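Local atomic coordinates of mitochondrial enolase superfamily member 1 (Homo sapiens, PDB entry 4A35), a protein that catalyses the magnesium-dependent dehydration of L-fuconate to 2-keto-3-deoxy-L-fuconate, a step in the breakdown of L-fucose. Residues 306-310 against 311-315; 331-335 against 336-340; 111-114 against 115-118. All blocks are in the same frame, centred on the assembly; numbering follows the deposited sequence. Where two conformers were deposited one is given.

How the interactions relate
Along the chain from the N terminus, interaction 3 comes first, one stretch of helix 110-131 in the N-terminal domain. Interaction 1 follows in the barrel domain, where the loop after strand 301-304 turns into helix 311-319, and interaction 2 repeats that kind of passage between strand 325-326 and helix 335-348. Each is formed by neighbours along the chain, so none closes a long loop, and the three stand in series without nesting or crossing. In space they converge on E338 of interaction 2, whose carboxylate meets R311 of interaction 1 and H113 of interaction 3. Together they tie two successive barrel helices to the N-terminal domain.

Interaction 1: 306-310 against 311-315; sequences EQCHN and RVIFK. With MG (magnesium ion), chain B.
C308 fits between I313 and F314 in the tight part of this loop-to-helix turn, its SG 3.3 Å from I313 CB. The same SG sits 3.4 Å from the centroid of the F314 ring, over the middle of one face: a sulfur-aromatic contact, which a small polarisable thiol suits well. Both contacts belong to one of two conformers of C308 and may not hold in the other. The same ring face receives C308 CB. I313 sends its CG1 over a face of the H309 imidazole, 3.6 Å from the ring centroid, in a CH-pi contact offset toward the rim. H309 also meets H309 of the second subunit, their ring planes nearly perpendicular.

With CG between its own N and carbonyl carbon (chi1 64°), N310 folds back as N-cap of helix 311-319. Its OD1 accepts from V312 N at 2.9 Å, the donor lying 39° out of the carbonyl plane. The other bonds to N310, from I313 N to OD1 and from I313 N and F314 N to O, are weak. R311, at the helix start, reaches R154 O and the carboxylate of E108. Were F314 replaced by an alanine, C308 SG in this conformer would probably lose the ring face it lies over, and a gap would open beside the sulfur.

The loop start is the loose part: E306 makes no contact with the helix, and the waters there are bound to the magnesium. Its extended chain carries OE1 to the metal at 2.1 Å, while OE2 accepts from one of those waters at 2.7 Å. D251 and E277 supply the remaining protein ligands. Acidic magnesium ligands at the C-terminal ends of barrel strands are characteristic of the enolase superfamily's modified TIM barrel.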
loop_
_atom_site.group_PDB
_atom_site.type_symbol
_atom_site.label_atom_id
_atom_site.label_comp_id
_atom_site.label_asym_id
_atom_site.label_seq_id
_atom_site.Cartn_x
_atom_site.Cartn_y
_atom_site.Cartn_z
ATOM N N GLU A 306 10.624 -4.548 -7.153
ATOM C CA GLU A 306 10.992 -3.161 -6.863
ATOM C C GLU A 306 9.851 -2.318 -6.222
ATOM O O GLU A 306 10.188 -1.413 -5.468
ATOM C CB GLU A 306 11.487 -2.433 -8.119
ATOM C CG GLU A 306 10.391 -2.041 -9.073
ATOM C CD GLU A 306 10.971 -1.451 -10.328
ATOM O OE1 GLU A 306 11.837 -2.124 -10.925
ATOM O OE2 GLU A 306 10.611 -0.311 -10.686
ATOM N N GLN A 307 8.517 -2.600 -6.525
ATOM C CA GLN A 307 7.426 -1.845 -5.930
ATOM C C GLN A 307 6.640 -2.725 -4.958
ATOM O O GLN A 307 5.564 -2.325 -4.499
ATOM C CB GLN A 307 6.491 -1.247 -7.019
ATOM C CG GLN A 307 7.173 -0.079 -7.770
ATOM C CD GLN A 307 6.214 1.031 -8.165
ATOM O OE1 GLN A 307 5.991 1.304 -9.357
ATOM N NE2 GLN A 307 5.736 1.798 -7.193
ATOM N N CYS A 308 7.162 -3.961 -4.682
ATOM C CA CYS A 308 6.567 -4.874 -3.731
ATOM C C CYS A 308 6.596 -4.205 -2.345
ATOM O O CYS A 308 7.693 -3.919 -1.847
ATOM C CB CYS A 308 7.347 -6.169 -3.734
ATOM S SG CYS A 308 6.751 -7.310 -2.512
ATOM N N HIS A 309 5.460 -3.849 -1.801
ATOM C CA HIS A 309 5.410 -2.969 -0.618
ATOM C C HIS A 309 5.932 -3.469 0.741
ATOM O O HIS A 309 6.335 -2.624 1.563
ATOM C CB HIS A 309 4.026 -2.281 -0.478
ATOM C CG HIS A 309 2.862 -3.214 -0.334
ATOM N ND1 HIS A 309 2.518 -3.734 0.896
ATOM C CD2 HIS A 309 2.022 -3.710 -1.270
ATOM C CE1 HIS A 309 1.462 -4.501 0.690
ATOM N NE2 HIS A 309 1.143 -4.552 -0.593
ATOM N N ASN A 310 5.917 -4.785 1.023
ATOM C CA ASN A 310 6.433 -5.235 2.322
ATOM C C ASN A 310 6.762 -6.719 2.219
ATOM O O ASN A 310 6.551 -7.343 1.160
ATOM C CB ASN A 310 5.481 -4.887 3.501
ATOM C CG ASN A 310 4.123 -5.565 3.474
ATOM O OD1 ASN A 310 3.984 -6.689 2.962
ATOM N ND2 ASN A 310 3.090 -4.857 3.943
ATOM N N ARG A 311 7.245 -7.282 3.327
ATOM C CA ARG A 311 7.719 -8.672 3.394
ATOM C C ARG A 311 6.558 -9.688 3.236
ATOM O O ARG A 311 6.830 -10.848 2.920
ATOM C CB ARG A 311 8.429 -8.912 4.737
ATOM C CG ARG A 311 7.512 -8.732 5.974
ATOM C CD ARG A 311 8.282 -8.743 7.299
ATOM N NE ARG A 311 7.369 -8.600 8.441
ATOM C CZ ARG A 311 6.756 -7.467 8.795
ATOM N NH1 ARG A 311 7.013 -6.333 8.154
ATOM N NH2 ARG A 311 5.870 -7.468 9.772
ATOM N N VAL A 312 5.295 -9.270 3.513
ATOM C CA VAL A 312 4.130 -10.194 3.405
ATOM C C VAL A 312 3.914 -10.526 1.932
ATOM O O VAL A 312 3.602 -11.657 1.602
ATOM C CB VAL A 312 2.853 -9.652 4.127
ATOM C CG1 VAL A 312 1.651 -10.628 4.063
ATOM C CG2 VAL A 312 3.186 -9.357 5.593
ATOM N N ILE A 313 4.084 -9.537 1.039
ATOM C CA ILE A 313 3.953 -9.754 -0.400
ATOM C C ILE A 313 5.098 -10.661 -0.831
ATOM O O ILE A 313 4.836 -11.605 -1.559
ATOM C CB ILE A 313 3.919 -8.411 -1.214
ATOM C CG1 ILE A 313 2.722 -7.458 -0.729
ATOM C CG2 ILE A 313 3.765 -8.733 -2.742
ATOM C CD1 ILE A 313 1.261 -8.104 -1.008
ATOM N N PHE A 314 6.351 -10.352 -0.442
ATOM C CA PHE A 314 7.467 -11.236 -0.835
ATOM C C PHE A 314 7.266 -12.680 -0.320
ATOM O O PHE A 314 7.575 -13.643 -1.019
ATOM C CB PHE A 314 8.793 -10.688 -0.346
ATOM C CG PHE A 314 9.335 -9.620 -1.291
ATOM C CD1 PHE A 314 9.662 -9.933 -2.621
ATOM C CD2 PHE A 314 9.545 -8.329 -0.846
ATOM C CE1 PHE A 314 10.205 -8.953 -3.477
ATOM C CE2 PHE A 314 10.113 -7.358 -1.691
ATOM C CZ PHE A 314 10.432 -7.676 -3.000
ATOM N N LYS A 315 6.784 -12.826 0.897
ATOM C CA LYS A 315 6.546 -14.161 1.443
ATOM C C LYS A 315 5.624 -14.962 0.535
ATOM O O LYS A 315 5.934 -16.093 0.189
ATOM C CB LYS A 315 5.970 -14.095 2.874
ATOM C CG LYS A 315 5.505 -15.486 3.387
ATOM C CD LYS A 315 4.821 -15.367 4.726
ATOM C CE LYS A 315 3.356 -14.872 4.635
ATOM N NZ LYS A 315 2.583 -15.272 5.866
HETATM MG MG MG B . 12.130 -2.450 -12.942
HETATM O O HOH W 1 11.689 -0.084 -13.120
HETATM O O HOH W 2 10.222 -2.784 -13.141
HETATM O O HOH W 3 13.852 -1.512 -12.866
#

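Interaction 2: 331-335 against 336-340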
loop_
_atom_site.group_PDB
_atom_site.type_symbol
_atom_site.label_atom_id
_atom_site.label_comp_id
_atom_site.label_asym_id
_atom_site.label_seq_id
_atom_site.Cartn_x
_atom_site.Cartn_y
_atom_site.Cartn_z
ATOM N N CYS A 331 14.746 1.234 -0.561
ATOM C CA CYS A 331 13.909 2.380 -0.103
ATOM C C CYS A 331 12.353 2.161 -0.200
ATOM O O CYS A 331 11.607 3.030 0.263
ATOM C CB CYS A 331 14.325 3.639 -0.861
ATOM S SG CYS A 331 16.002 4.177 -0.442
ATOM N N ARG A 332 11.895 1.044 -0.751
ATOM C CA ARG A 332 10.492 0.656 -0.848
ATOM C C ARG A 332 10.107 -0.153 0.416
ATOM O O ARG A 332 9.060 0.057 0.999
ATOM C CB ARG A 332 10.268 -0.220 -2.100
ATOM C CG ARG A 332 8.765 -0.715 -2.246
ATOM C CD ARG A 332 7.740 0.416 -2.366
ATOM N NE ARG A 332 8.060 1.288 -3.507
ATOM C CZ ARG A 332 7.256 2.235 -3.979
ATOM N NH1 ARG A 332 6.066 2.454 -3.412
ATOM N NH2 ARG A 332 7.623 2.958 -5.043
ATOM N N LEU A 333 10.969 -1.117 0.780
ATOM C CA LEU A 333 10.750 -1.908 2.008
ATOM C C LEU A 333 11.180 -1.088 3.230
ATOM O O LEU A 333 11.776 0.004 3.082
ATOM C CB LEU A 333 11.585 -3.219 1.927
ATOM C CG LEU A 333 11.162 -4.215 0.808
ATOM C CD1 LEU A 333 12.099 -5.439 0.836
ATOM C CD2 LEU A 333 9.702 -4.768 1.018
ATOM N N GLY A 334 10.903 -1.630 4.407
ATOM C CA GLY A 334 11.211 -0.991 5.674
ATOM C C GLY A 334 12.709 -0.991 6.005
ATOM O O GLY A 334 13.134 -1.635 6.963
ATOM N N SER A 335 13.523 -0.300 5.148
ATOM C CA SER A 335 14.969 -0.070 5.295
ATOM C C SER A 335 15.764 -1.414 5.423
ATOM O O SER A 335 15.332 -2.451 4.931
ATOM C CB SER A 335 15.208 0.882 6.475
ATOM O OG SER A 335 16.576 1.257 6.681
ATOM N N VAL A 336 16.895 -1.376 6.113
ATOM C CA VAL A 336 17.757 -2.534 6.263
ATOM C C VAL A 336 16.977 -3.663 6.989
ATOM O O VAL A 336 17.023 -4.823 6.545
ATOM C CB VAL A 336 19.086 -2.122 6.980
ATOM C CG1 VAL A 336 19.974 -3.354 7.228
ATOM C CG2 VAL A 336 19.836 -1.085 6.129
ATOM N N ASN A 337 16.188 -3.303 8.018
ATOM C CA ASN A 337 15.481 -4.306 8.850
ATOM C C ASN A 337 14.605 -5.231 8.010
ATOM O O ASN A 337 14.771 -6.431 8.063
ATOM C CB ASN A 337 14.635 -3.643 9.924
ATOM C CG ASN A 337 15.360 -2.522 10.647
ATOM O OD1 ASN A 337 15.632 -1.474 10.071
ATOM N ND2 ASN A 337 15.665 -2.703 11.920
ATOM N N GLU A 338 13.712 -4.663 7.211
ATOM C CA GLU A 338 12.817 -5.475 6.412
ATOM C C GLU A 338 13.552 -6.132 5.242
ATOM O O GLU A 338 13.238 -7.292 4.913
ATOM C CB GLU A 338 11.647 -4.657 5.934
ATOM C CG GLU A 338 10.548 -5.591 5.424
ATOM C CD GLU A 338 9.213 -4.906 5.169
ATOM O OE1 GLU A 338 9.206 -3.761 4.665
ATOM O OE2 GLU A 338 8.170 -5.553 5.425
ATOM N N ASN A 339 14.522 -5.412 4.587
ATOM C CA ASN A 339 15.315 -6.045 3.524
ATOM C C ASN A 339 16.024 -7.316 4.060
ATOM O O ASN A 339 16.090 -8.300 3.327
ATOM C CB ASN A 339 16.361 -5.089 2.965
ATOM C CG ASN A 339 15.805 -4.339 1.780
ATOM O OD1 ASN A 339 15.680 -4.873 0.686
ATOM N ND2 ASN A 339 15.322 -3.129 2.029
ATOM N N LEU A 340 16.555 -7.285 5.312
ATOM C CA LEU A 340 17.221 -8.474 5.900
ATOM C C LEU A 340 16.251 -9.659 5.963
ATOM O O LEU A 340 16.636 -10.774 5.590
ATOM C CB LEU A 340 17.739 -8.200 7.326
ATOM C CG LEU A 340 18.974 -7.287 7.398
ATOM C CD1 LEU A 340 19.207 -6.841 8.865
ATOM C CD2 LEU A 340 20.199 -8.009 6.847
#
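L333 lays its CD1 against the amide of N339, 3.6 Å from OD1, while its CB and CD2 both lie against E338 OE1. The extended side chain of E338, with CG opposite its own N across the CA-CB bond (chi1 -165°), brings OE1 back to the turn, where the anti lone pair accepts from G334 N at 2.7 Å. Glycine suits that position because a CB would lie only 3.2 Å from the same oxygen. G334 is the centre of an inverse gamma turn, closed by S335 N on L333 O, and its own O receives E338 N at 3.1 Å. S335 O is held twice by one residue: N339 N approaches nearly in line with the carbonyl, and N339 ND2 comes from above its plane at 3.0 Å. Asparagine is short enough to do this and to pass its ND2 on to D329 O as well. E338 OE1 also meets H113 NE2, while OE2 takes a salt bridge from R311, so both oxygens of this buried acid have partners. This is one of the beta-to-alpha loops of the TIM barrel, joining strand 325-326 to helix 335-348, and here it enters the helix through an inverse gamma turn.

Interaction 3: 111-114 against 115-118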
loop_
_atom_site.group_PDB
_atom_site.type_symbol
_atom_site.label_atom_id
_atom_site.label_comp_id
_atom_site.label_asym_id
_atom_site.label_seq_id
_atom_site.Cartn_x
_atom_site.Cartn_y
_atom_site.Cartn_z
ATOM N N VAL A 111 3.013 5.689 1.083
ATOM C CA VAL A 111 3.707 6.868 1.639
ATOM C C VAL A 111 4.301 6.600 3.016
ATOM O O VAL A 111 5.491 6.904 3.257
ATOM C CB VAL A 111 2.779 8.096 1.675
ATOM C CG1 VAL A 111 3.352 9.190 2.598
ATOM C CG2 VAL A 111 2.583 8.629 0.251
ATOM N N VAL A 112 3.505 6.021 3.899
ATOM C CA VAL A 112 3.947 5.866 5.301
ATOM C C VAL A 112 5.182 4.919 5.375
ATOM O O VAL A 112 6.090 5.194 6.165
ATOM C CB VAL A 112 2.790 5.419 6.253
ATOM C CG1 VAL A 112 2.385 3.961 6.011
ATOM C CG2 VAL A 112 3.156 5.676 7.732
ATOM N N HIS A 113 5.239 3.906 4.502
ATOM C CA HIS A 113 6.383 2.969 4.505
ATOM C C HIS A 113 7.613 3.590 3.840
ATOM O O HIS A 113 8.753 3.370 4.304
ATOM C CB HIS A 113 6.013 1.632 3.882
ATOM C CG HIS A 113 6.672 0.466 4.569
ATOM N ND1 HIS A 113 6.616 0.309 5.945
ATOM C CD2 HIS A 113 7.246 -0.639 4.024
ATOM C CE1 HIS A 113 7.286 -0.804 6.199
ATOM N NE2 HIS A 113 7.621 -1.440 5.066
ATOM N N LEU A 114 7.413 4.364 2.752
ATOM C CA LEU A 114 8.523 5.111 2.130
ATOM C C LEU A 114 9.161 6.061 3.160
ATOM O O LEU A 114 10.400 6.066 3.330
ATOM C CB LEU A 114 7.990 5.922 0.934
ATOM C CG LEU A 114 7.461 5.066 -0.256
ATOM C CD1 LEU A 114 7.063 5.968 -1.387
ATOM C CD2 LEU A 114 8.572 4.112 -0.800
ATOM N N ALA A 115 8.310 6.779 3.931
ATOM C CA ALA A 115 8.789 7.659 4.970
ATOM C C ALA A 115 9.535 6.876 6.058
ATOM O O ALA A 115 10.570 7.319 6.536
ATOM C CB ALA A 115 7.628 8.452 5.579
ATOM N N THR A 116 8.972 5.733 6.484
ATOM C CA THR A 116 9.612 4.866 7.473
ATOM C C THR A 116 11.015 4.422 6.969
ATOM O O THR A 116 12.012 4.469 7.747
ATOM C CB THR A 116 8.737 3.604 7.751
ATOM O OG1 THR A 116 7.481 4.003 8.313
ATOM C CG2 THR A 116 9.443 2.609 8.677
ATOM N N ALA A 117 11.119 4.067 5.658
ATOM C CA ALA A 117 12.406 3.627 5.100
ATOM C C ALA A 117 13.433 4.779 5.151
ATOM O O ALA A 117 14.578 4.540 5.551
ATOM C CB ALA A 117 12.255 3.123 3.641
ATOM N N ALA A 118 12.991 6.014 4.904
ATOM C CA ALA A 118 13.883 7.185 4.923
ATOM C C ALA A 118 14.445 7.443 6.336
ATOM O O ALA A 118 15.654 7.665 6.490
ATOM C CB ALA A 118 13.142 8.426 4.398
HETATM O O HOH W 4 5.496 2.029 7.952
#
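Both segments are consecutive turns of helix 110-131, and their backbones run in regular alpha-helical register, each amide bonding to the carbonyl four residues back, for example A115 N to V111 O at 2.9 Å. A117 N and A118 N reach H113 O and L114 O in the same way. V112 O is the exception in having two donors. T116 N comes at 2.9 Å, and the hydroxyl T116 OG1 donates from the opposite face of the carbonyl plane at 2.8 Å. Threonine suits this place because, with OG1 beside its own backbone N (chi1 -63°), the hydroxyl falls naturally back on the preceding turn, and its polarity is met inside a buried helix. A water then joins T116 to H113: it donates to OG1, and lies in the plane of the imidazole at its edge, 2.9 Å from ND1. With NE2 held by E338, both ring nitrogens are engaged and the ring's rotation is fixed, even though chi1 (-143°) departs from a staggered value.

The alanines make only small contacts with the preceding turn, as A115 CB does near V111 O, and their size leaves the helix slim enough to pack closely. A115 and V111 lie on A69 of helix 63-73, while T116 and H113 meet T97 of helix 89-97; T116 also touches L96 there and L73 of helix 63-73. L114 and A118 face T56 of strand 52-58, and V111 and L114 also reach I105 of the second subunit, so the helix is wedged between two helices, a sheet strand and the dimer partner.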